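PDB 3OT5: UDP-N-acetylglucosamine 2-epimerase from Listeria monocytogenes, which probably catalyses the reversible epimerisation at C2 that interconverts UDP-N-acetylglucosamine and UDP-N-acetylmannosamine. Local coordinates for residues A[34-45]-A[71-80]; A[99-110]-A[126-137]. One frame throughout, in Å; residues are numbered along the deposited sequence.

Contact 1 closes before contact 2 opens along the chain, and their centres lie about 20 Å apart. Both flank the same parallel seven-stranded sheet, on opposite faces, as alternating side chains show: Phe34 of strand 28-34 faces the helices of contact 1 while Ile33 faces those of contact 2, and strand 117-121 likewise turns Leu119 and His121 to one side and Val118 and Val120 to the other. Together they supply parts of both helical layers of a Rossmann-like domain. The two contacts also touch directly, Glu39 OE2 lying 2.9 Å from Ser127 OG, so that the starts of helices 37-51 and 125-136 meet near the strand ends.

Contact 1 of 2, residues A[34-45]-A[71-80]; sequences FGTRPEAIKMAP and LDQVLEIFDI
Between Phe34 and Ala40, which both pack on Leu71, the backbone turns into helix 37-51 with Gly35 N bound to Glu39 OE1 (2.7 Å, N-H...O 169°), met nearly along the C-O axis. Thr36 is the N-cap, its OG1 accepting a weak bond from Glu39 N. Ala44 CB sits 3.3 Å from the centroid of the Phe78 ring and only 14° off its normal, a tight CH-pi contact over the ring centre. Ile80 CD1 reaches Ala44 CB from the adjoining turn at 3.7 Å. Val74 divides its branches: CG1 packs on Ile41 CG1 (3.7 Å), while CG2, turned anti to the carbonyl carbon, lies 3.6 Å from Arg37 CG. The Phe34 ring offers its edge to Leu75, CE1 to CD2 being 3.7 Å. Arg37 passes Gln73 obliquely, and its NH2 makes a salt bridge to Asp291, in the part of the chain built on the second parallel sheet. A Schellman motif closes helix 72-77, with Asp79 at positive phi and Ile80 N bound to Leu75 O. The helices run nearly parallel (16°), 37-51 against strand 117-121 through Met43 and 72-77 against strand 57-63 through Leu75, part of one helical layer of a Rossmann-like sandwich.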
# COMPACT_ATOMS: atom_id res chain seq x y z
N PHE A 34 -12.10 8.22 2.79
CA PHE A 34 -11.52 6.89 2.97
C PHE A 34 -12.44 5.99 3.79
O PHE A 34 -13.09 6.43 4.74
CB PHE A 34 -10.04 6.89 3.41
CG PHE A 34 -9.68 7.90 4.46
CD1 PHE A 34 -9.74 7.59 5.79
CD2 PHE A 34 -9.21 9.15 4.09
CE1 PHE A 34 -9.36 8.51 6.74
CE2 PHE A 34 -8.83 10.07 5.02
CZ PHE A 34 -8.91 9.75 6.36
N GLY A 35 -12.52 4.74 3.36
CA GLY A 35 -13.40 3.77 3.98
C GLY A 35 -12.81 2.48 4.52
O GLY A 35 -13.56 1.65 4.98
N THR A 36 -11.49 2.30 4.42
CA THR A 36 -10.85 1.10 4.96
C THR A 36 -9.54 1.50 5.62
O THR A 36 -9.06 2.61 5.42
CB THR A 36 -10.58 0.02 3.88
OG1 THR A 36 -9.66 0.52 2.91
CG2 THR A 36 -11.86 -0.41 3.19
N ARG A 37 -8.96 0.59 6.40
CA ARG A 37 -7.72 0.87 7.10
C ARG A 37 -6.60 1.12 6.09
O ARG A 37 -5.87 2.09 6.21
CB ARG A 37 -7.35 -0.26 8.08
CG ARG A 37 -6.30 0.16 9.13
CD ARG A 37 -5.77 -1.01 9.99
NE ARG A 37 -4.91 -1.91 9.21
CZ ARG A 37 -4.29 -2.99 9.70
NH1 ARG A 37 -3.52 -3.73 8.90
NH2 ARG A 37 -4.42 -3.33 10.98
N PRO A 38 -6.45 0.25 5.07
CA PRO A 38 -5.40 0.50 4.08
C PRO A 38 -5.57 1.85 3.37
O PRO A 38 -4.58 2.52 3.12
CB PRO A 38 -5.56 -0.67 3.10
CG PRO A 38 -6.17 -1.75 3.93
CD PRO A 38 -7.11 -1.05 4.85
N GLU A 39 -6.81 2.24 3.05
CA GLU A 39 -7.03 3.54 2.42
C GLU A 39 -6.61 4.63 3.38
O GLU A 39 -6.01 5.63 2.98
CB GLU A 39 -8.48 3.76 2.01
CG GLU A 39 -8.92 3.07 0.75
CD GLU A 39 -10.33 3.45 0.33
OE1 GLU A 39 -11.18 3.70 1.20
OE2 GLU A 39 -10.60 3.48 -0.88
N ALA A 40 -6.93 4.43 4.66
CA ALA A 40 -6.60 5.40 5.70
C ALA A 40 -5.10 5.68 5.74
O ALA A 40 -4.67 6.82 5.84
CB ALA A 40 -7.09 4.90 7.04
N ILE A 41 -4.32 4.62 5.67
CA ILE A 41 -2.88 4.71 5.69
C ILE A 41 -2.33 5.40 4.45
O ILE A 41 -1.36 6.15 4.55
CB ILE A 41 -2.26 3.30 5.85
CG1 ILE A 41 -2.54 2.79 7.27
CG2 ILE A 41 -0.75 3.32 5.61
CD1 ILE A 41 -2.06 1.38 7.54
N LYS A 42 -2.94 5.14 3.29
CA LYS A 42 -2.51 5.74 2.03
C LYS A 42 -3.04 7.16 1.82
O LYS A 42 -2.45 7.91 1.07
CB LYS A 42 -2.94 4.87 0.83
CG LYS A 42 -2.22 3.53 0.70
CD LYS A 42 -2.64 2.77 -0.56
CE LYS A 42 -1.78 1.52 -0.77
NZ LYS A 42 -2.20 0.69 -1.96
N MET A 43 -4.15 7.52 2.47
CA MET A 43 -4.73 8.87 2.34
C MET A 43 -4.26 9.81 3.44
O MET A 43 -4.17 11.02 3.21
CB MET A 43 -6.26 8.83 2.30
CG MET A 43 -6.84 8.17 1.06
SD MET A 43 -6.57 9.09 -0.48
CE MET A 43 -7.85 10.33 -0.37
N ALA A 44 -3.95 9.27 4.62
CA ALA A 44 -3.48 10.09 5.75
C ALA A 44 -2.34 11.05 5.37
O ALA A 44 -2.43 12.24 5.66
CB ALA A 44 -3.04 9.20 6.91
N PRO A 45 -1.27 10.55 4.70
CA PRO A 45 -0.16 11.41 4.32
C PRO A 45 -0.59 12.60 3.48
O PRO A 45 -0.05 13.70 3.62
CB PRO A 45 0.74 10.49 3.49
CG PRO A 45 0.38 9.16 3.85
CD PRO A 45 -1.09 9.20 4.17
N LEU A 71 -10.45 1.87 12.14
CA LEU A 71 -9.36 2.65 11.55
C LEU A 71 -8.99 3.89 12.36
O LEU A 71 -8.18 4.71 11.92
CB LEU A 71 -9.70 3.05 10.10
CG LEU A 71 -10.94 3.90 9.80
CD1 LEU A 71 -10.94 4.36 8.34
CD2 LEU A 71 -12.23 3.15 10.13
N ASP A 72 -9.57 4.03 13.55
CA ASP A 72 -9.29 5.18 14.40
C ASP A 72 -7.86 5.13 14.97
O ASP A 72 -7.36 6.13 15.49
CB ASP A 72 -10.33 5.29 15.53
CG ASP A 72 -11.73 5.67 15.02
OD1 ASP A 72 -11.84 6.35 13.97
OD2 ASP A 72 -12.73 5.32 15.69
N GLN A 73 -7.22 3.97 14.89
CA GLN A 73 -5.85 3.85 15.37
C GLN A 73 -4.91 4.57 14.40
O GLN A 73 -3.96 5.23 14.83
CB GLN A 73 -5.44 2.38 15.53
CG GLN A 73 -5.51 1.57 14.24
CD GLN A 73 -4.98 0.15 14.39
OE1 GLN A 73 -4.98 -0.62 13.43
NE2 GLN A 73 -4.51 -0.19 15.59
N VAL A 74 -5.19 4.44 13.10
CA VAL A 74 -4.39 5.07 12.06
C VAL A 74 -4.53 6.58 12.10
O VAL A 74 -3.55 7.30 11.92
CB VAL A 74 -4.81 4.58 10.64
CG1 VAL A 74 -4.03 5.32 9.56
CG2 VAL A 74 -4.62 3.08 10.50
N LEU A 75 -5.74 7.06 12.33
CA LEU A 75 -5.97 8.50 12.39
C LEU A 75 -5.26 9.13 13.59
O LEU A 75 -4.80 10.27 13.51
CB LEU A 75 -7.47 8.81 12.43
CG LEU A 75 -8.25 8.39 11.18
CD1 LEU A 75 -9.72 8.71 11.34
CD2 LEU A 75 -7.69 9.08 9.94
N GLU A 76 -5.17 8.38 14.69
CA GLU A 76 -4.50 8.87 15.88
C GLU A 76 -2.99 9.01 15.60
O GLU A 76 -2.36 9.96 16.05
CB GLU A 76 -4.75 7.92 17.05
CG GLU A 76 -4.23 8.43 18.38
CD GLU A 76 -4.55 7.50 19.53
OE1 GLU A 76 -5.01 6.37 19.26
OE2 GLU A 76 -4.36 7.90 20.69
N ILE A 77 -2.43 8.08 14.84
CA ILE A 77 -1.00 8.13 14.49
C ILE A 77 -0.68 9.38 13.67
O ILE A 77 0.30 10.07 13.93
CB ILE A 77 -0.58 6.89 13.71
CG1 ILE A 77 -0.74 5.65 14.59
CG2 ILE A 77 0.87 7.00 13.28
CD1 ILE A 77 0.36 5.46 15.57
N PHE A 78 -1.54 9.67 12.69
CA PHE A 78 -1.37 10.84 11.83
C PHE A 78 -2.01 12.10 12.44
O PHE A 78 -1.95 13.17 11.84
CB PHE A 78 -1.97 10.55 10.44
CG PHE A 78 -1.19 9.56 9.63
CD1 PHE A 78 -0.33 9.99 8.63
CD2 PHE A 78 -1.29 8.20 9.87
CE1 PHE A 78 0.41 9.09 7.88
CE2 PHE A 78 -0.56 7.28 9.12
CZ PHE A 78 0.29 7.73 8.12
N ASP A 79 -2.59 11.96 13.63
CA ASP A 79 -3.24 13.07 14.32
C ASP A 79 -4.23 13.73 13.36
O ASP A 79 -4.11 14.91 13.02
CB ASP A 79 -2.21 14.07 14.84
CG ASP A 79 -2.82 15.11 15.76
OD1 ASP A 79 -4.05 15.10 15.94
OD2 ASP A 79 -2.05 15.92 16.32
N ILE A 80 -5.20 12.94 12.91
CA ILE A 80 -6.22 13.38 11.98
C ILE A 80 -7.59 13.27 12.60
O ILE A 80 -8.06 12.17 12.89
CB ILE A 80 -6.21 12.51 10.70
CG1 ILE A 80 -4.96 12.79 9.87
CG2 ILE A 80 -7.43 12.80 9.85
CD1 ILE A 80 -4.87 11.98 8.59

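Contact 2 of 2, residues A[99-110]-A[126-137]; sequences TSRVMNGINEVI and TSFAAGLATFYQ
Two successive helices of the Rossmann-like domain, 95-113 and 125-136, pack here through a knobs-into-holes contact: Ala133 CB enters the hole framed by Met103, Ile106, Asn107 and Ile110. It comes down on the backbone, 3.4 Å from both Met103 O and Asn107 N, whereas Ala129 CB meets a side chain, Val102 CG1, at 3.5 Å. These small side chains let the axes approach to 7.9 Å at a crossing angle of -42°. Met103 extends along the outer side, its CG anti to the backbone N (chi1 176°), and then bends at chi3. Its sulfur SD lies 3.6 Å from Leu132 CD2 and meets the edge of the Tyr136 ring, 5.3 Å from the centroid and 78° off the normal, a Met-aromatic contact. At the C-terminal end Ile110 CG2 slides past Gln137, 3.5 Å from its CB, and Ile110 CD1 abuts Thr134. The OG1 of Thr134 donates to Ala130 O, which Thr134 N reaches from the opposite face of the carbonyl plane. Gln137 NE2 points at Asn107 OD1 from above its carbonyl plane, but the modelled separation is too short for the details to be trusted. Beneath the interface, Ile106 and Ala130 rest on Ile33 of strand 28-34, Ile110 and Thr134 on Val118 of strand 117-121, and Phe128 reaches across to helix 159-169.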
# COMPACT_ATOMS: atom_id res chain seq x y z
N THR A 99 -23.02 0.26 -2.30
CA THR A 99 -22.83 1.31 -3.29
C THR A 99 -23.88 2.39 -3.14
O THR A 99 -23.57 3.57 -3.09
CB THR A 99 -22.86 0.71 -4.69
OG1 THR A 99 -21.85 -0.31 -4.79
CG2 THR A 99 -22.65 1.76 -5.77
N SER A 100 -25.14 2.00 -3.07
CA SER A 100 -26.20 2.98 -2.90
C SER A 100 -26.07 3.76 -1.57
O SER A 100 -26.20 4.99 -1.56
CB SER A 100 -27.56 2.31 -3.01
OG SER A 100 -27.66 1.25 -2.10
N ARG A 101 -25.79 3.07 -0.47
CA ARG A 101 -25.64 3.76 0.82
C ARG A 101 -24.52 4.79 0.83
O ARG A 101 -24.70 5.90 1.35
CB ARG A 101 -25.45 2.77 1.97
CG ARG A 101 -26.72 2.05 2.37
CD ARG A 101 -26.51 1.20 3.61
NE ARG A 101 -27.77 0.66 4.10
CZ ARG A 101 -28.30 -0.51 3.73
NH1 ARG A 101 -27.69 -1.28 2.84
NH2 ARG A 101 -29.45 -0.90 4.25
N VAL A 102 -23.38 4.42 0.28
CA VAL A 102 -22.22 5.31 0.21
C VAL A 102 -22.46 6.49 -0.75
O VAL A 102 -22.07 7.64 -0.46
CB VAL A 102 -20.95 4.54 -0.26
CG1 VAL A 102 -19.86 5.49 -0.55
CG2 VAL A 102 -20.51 3.51 0.79
N MET A 103 -23.10 6.20 -1.88
CA MET A 103 -23.38 7.20 -2.88
C MET A 103 -24.38 8.23 -2.37
O MET A 103 -24.18 9.42 -2.55
CB MET A 103 -23.93 6.54 -4.13
CG MET A 103 -24.35 7.50 -5.24
SD MET A 103 -25.17 6.62 -6.57
CE MET A 103 -26.50 5.80 -5.71
N ASN A 104 -25.44 7.77 -1.74
CA ASN A 104 -26.45 8.68 -1.19
C ASN A 104 -25.90 9.44 0.00
O ASN A 104 -26.20 10.63 0.18
CB ASN A 104 -27.72 7.91 -0.80
CG ASN A 104 -28.47 7.41 -2.01
OD1 ASN A 104 -28.69 8.15 -2.97
ND2 ASN A 104 -28.91 6.16 -1.96
N GLY A 105 -25.07 8.77 0.79
CA GLY A 105 -24.43 9.38 1.95
C GLY A 105 -23.49 10.48 1.50
O GLY A 105 -23.60 11.61 1.94
N ILE A 106 -22.57 10.14 0.61
CA ILE A 106 -21.60 11.10 0.10
C ILE A 106 -22.29 12.22 -0.71
O ILE A 106 -21.88 13.36 -0.64
CB ILE A 106 -20.52 10.42 -0.74
CG1 ILE A 106 -19.71 9.47 0.15
CG2 ILE A 106 -19.59 11.46 -1.34
CD1 ILE A 106 -19.08 10.16 1.37
N ASN A 107 -23.32 11.88 -1.46
CA ASN A 107 -24.06 12.91 -2.19
C ASN A 107 -24.47 14.02 -1.22
O ASN A 107 -24.23 15.20 -1.46
CB ASN A 107 -25.32 12.33 -2.81
CG ASN A 107 -26.06 13.32 -3.66
OD1 ASN A 107 -25.59 13.71 -4.72
ND2 ASN A 107 -27.26 13.70 -3.24
N GLU A 108 -25.05 13.62 -0.10
CA GLU A 108 -25.52 14.56 0.92
C GLU A 108 -24.37 15.32 1.57
O GLU A 108 -24.45 16.52 1.76
CB GLU A 108 -26.33 13.81 1.97
CG GLU A 108 -27.00 14.70 3.02
CD GLU A 108 -27.85 13.91 4.00
OE1 GLU A 108 -27.91 12.67 3.88
OE2 GLU A 108 -28.47 14.53 4.88
N VAL A 109 -23.28 14.62 1.88
CA VAL A 109 -22.14 15.27 2.51
C VAL A 109 -21.54 16.32 1.58
O VAL A 109 -21.24 17.43 2.01
CB VAL A 109 -21.06 14.26 2.96
CG1 VAL A 109 -19.80 14.98 3.43
CG2 VAL A 109 -21.62 13.38 4.06
N ILE A 110 -21.39 15.97 0.30
CA ILE A 110 -20.82 16.88 -0.68
C ILE A 110 -21.73 18.09 -0.92
O ILE A 110 -21.26 19.23 -0.93
CB ILE A 110 -20.55 16.17 -2.01
CG1 ILE A 110 -19.43 15.13 -1.82
CG2 ILE A 110 -20.15 17.16 -3.06
CD1 ILE A 110 -19.19 14.26 -3.00
N THR A 126 -16.32 2.00 -2.12
CA THR A 126 -16.57 3.27 -1.47
C THR A 126 -16.04 4.41 -2.33
O THR A 126 -16.72 5.40 -2.54
CB THR A 126 -15.96 3.30 -0.07
OG1 THR A 126 -14.59 2.90 -0.14
CG2 THR A 126 -16.70 2.35 0.85
N SER A 127 -14.84 4.25 -2.88
CA SER A 127 -14.24 5.28 -3.73
C SER A 127 -15.02 5.53 -5.00
O SER A 127 -15.17 6.68 -5.43
CB SER A 127 -12.81 4.91 -4.09
OG SER A 127 -12.02 5.01 -2.94
N PHE A 128 -15.48 4.47 -5.62
CA PHE A 128 -16.25 4.60 -6.84
C PHE A 128 -17.55 5.31 -6.54
O PHE A 128 -17.92 6.25 -7.24
CB PHE A 128 -16.53 3.25 -7.46
CG PHE A 128 -17.75 3.22 -8.34
CD1 PHE A 128 -17.79 3.94 -9.52
CD2 PHE A 128 -18.86 2.47 -7.97
CE1 PHE A 128 -18.90 3.91 -10.32
CE2 PHE A 128 -19.97 2.43 -8.78
CZ PHE A 128 -19.99 3.16 -9.95
N ALA A 129 -18.23 4.87 -5.49
CA ALA A 129 -19.52 5.43 -5.11
C ALA A 129 -19.42 6.92 -4.76
O ALA A 129 -20.26 7.72 -5.15
CB ALA A 129 -20.10 4.65 -3.94
N ALA A 130 -18.38 7.25 -4.02
CA ALA A 130 -18.15 8.62 -3.61
C ALA A 130 -17.79 9.43 -4.85
O ALA A 130 -18.13 10.62 -4.96
CB ALA A 130 -17.04 8.67 -2.57
N GLY A 131 -17.10 8.80 -5.79
CA GLY A 131 -16.71 9.45 -7.02
C GLY A 131 -17.94 9.82 -7.81
O GLY A 131 -18.06 10.94 -8.31
N LEU A 132 -18.85 8.88 -7.91
CA LEU A 132 -20.09 9.09 -8.61
C LEU A 132 -20.91 10.20 -7.95
O LEU A 132 -21.50 11.04 -8.64
CB LEU A 132 -20.87 7.79 -8.66
CG LEU A 132 -22.18 7.80 -9.44
CD1 LEU A 132 -21.96 8.18 -10.90
CD2 LEU A 132 -22.80 6.44 -9.32
N ALA A 133 -20.97 10.22 -6.62
CA ALA A 133 -21.73 11.28 -5.93
C ALA A 133 -21.04 12.63 -6.22
O ALA A 133 -21.69 13.64 -6.34
CB ALA A 133 -21.83 11.03 -4.43
N THR A 134 -19.72 12.60 -6.33
CA THR A 134 -18.92 13.79 -6.64
C THR A 134 -19.31 14.31 -8.04
O THR A 134 -19.52 15.53 -8.24
CB THR A 134 -17.40 13.46 -6.53
OG1 THR A 134 -17.08 13.14 -5.17
CG2 THR A 134 -16.53 14.62 -6.97
N PHE A 135 -19.46 13.40 -8.99
CA PHE A 135 -19.86 13.77 -10.34
C PHE A 135 -21.29 14.31 -10.33
O PHE A 135 -21.60 15.33 -10.96
CB PHE A 135 -19.78 12.60 -11.29
CG PHE A 135 -20.46 12.86 -12.60
CD1 PHE A 135 -19.92 13.73 -13.51
CD2 PHE A 135 -21.64 12.22 -12.92
CE1 PHE A 135 -20.55 13.98 -14.70
CE2 PHE A 135 -22.29 12.47 -14.11
CZ PHE A 135 -21.75 13.35 -15.00
N TYR A 136 -22.18 13.61 -9.63
CA TYR A 136 -23.56 14.08 -9.56
C TYR A 136 -23.62 15.47 -8.98
O TYR A 136 -24.43 16.28 -9.41
CB TYR A 136 -24.48 13.13 -8.79
CG TYR A 136 -24.73 11.81 -9.48
CD1 TYR A 136 -24.76 11.73 -10.87
CD2 TYR A 136 -25.12 10.68 -8.75
CE1 TYR A 136 -25.04 10.54 -11.52
CE2 TYR A 136 -25.43 9.47 -9.41
CZ TYR A 136 -25.39 9.42 -10.78
OH TYR A 136 -25.70 8.27 -11.46
N GLN A 137 -22.72 15.77 -8.05
CA GLN A 137 -22.67 17.10 -7.42
C GLN A 137 -21.83 18.09 -8.21
O GLN A 137 -21.61 19.21 -7.77
CB GLN A 137 -22.11 16.98 -6.01
CG GLN A 137 -23.03 16.26 -5.10
CD GLN A 137 -24.31 16.99 -4.93
OE1 GLN A 137 -24.33 18.22 -4.88
NE2 GLN A 137 -25.40 16.24 -4.82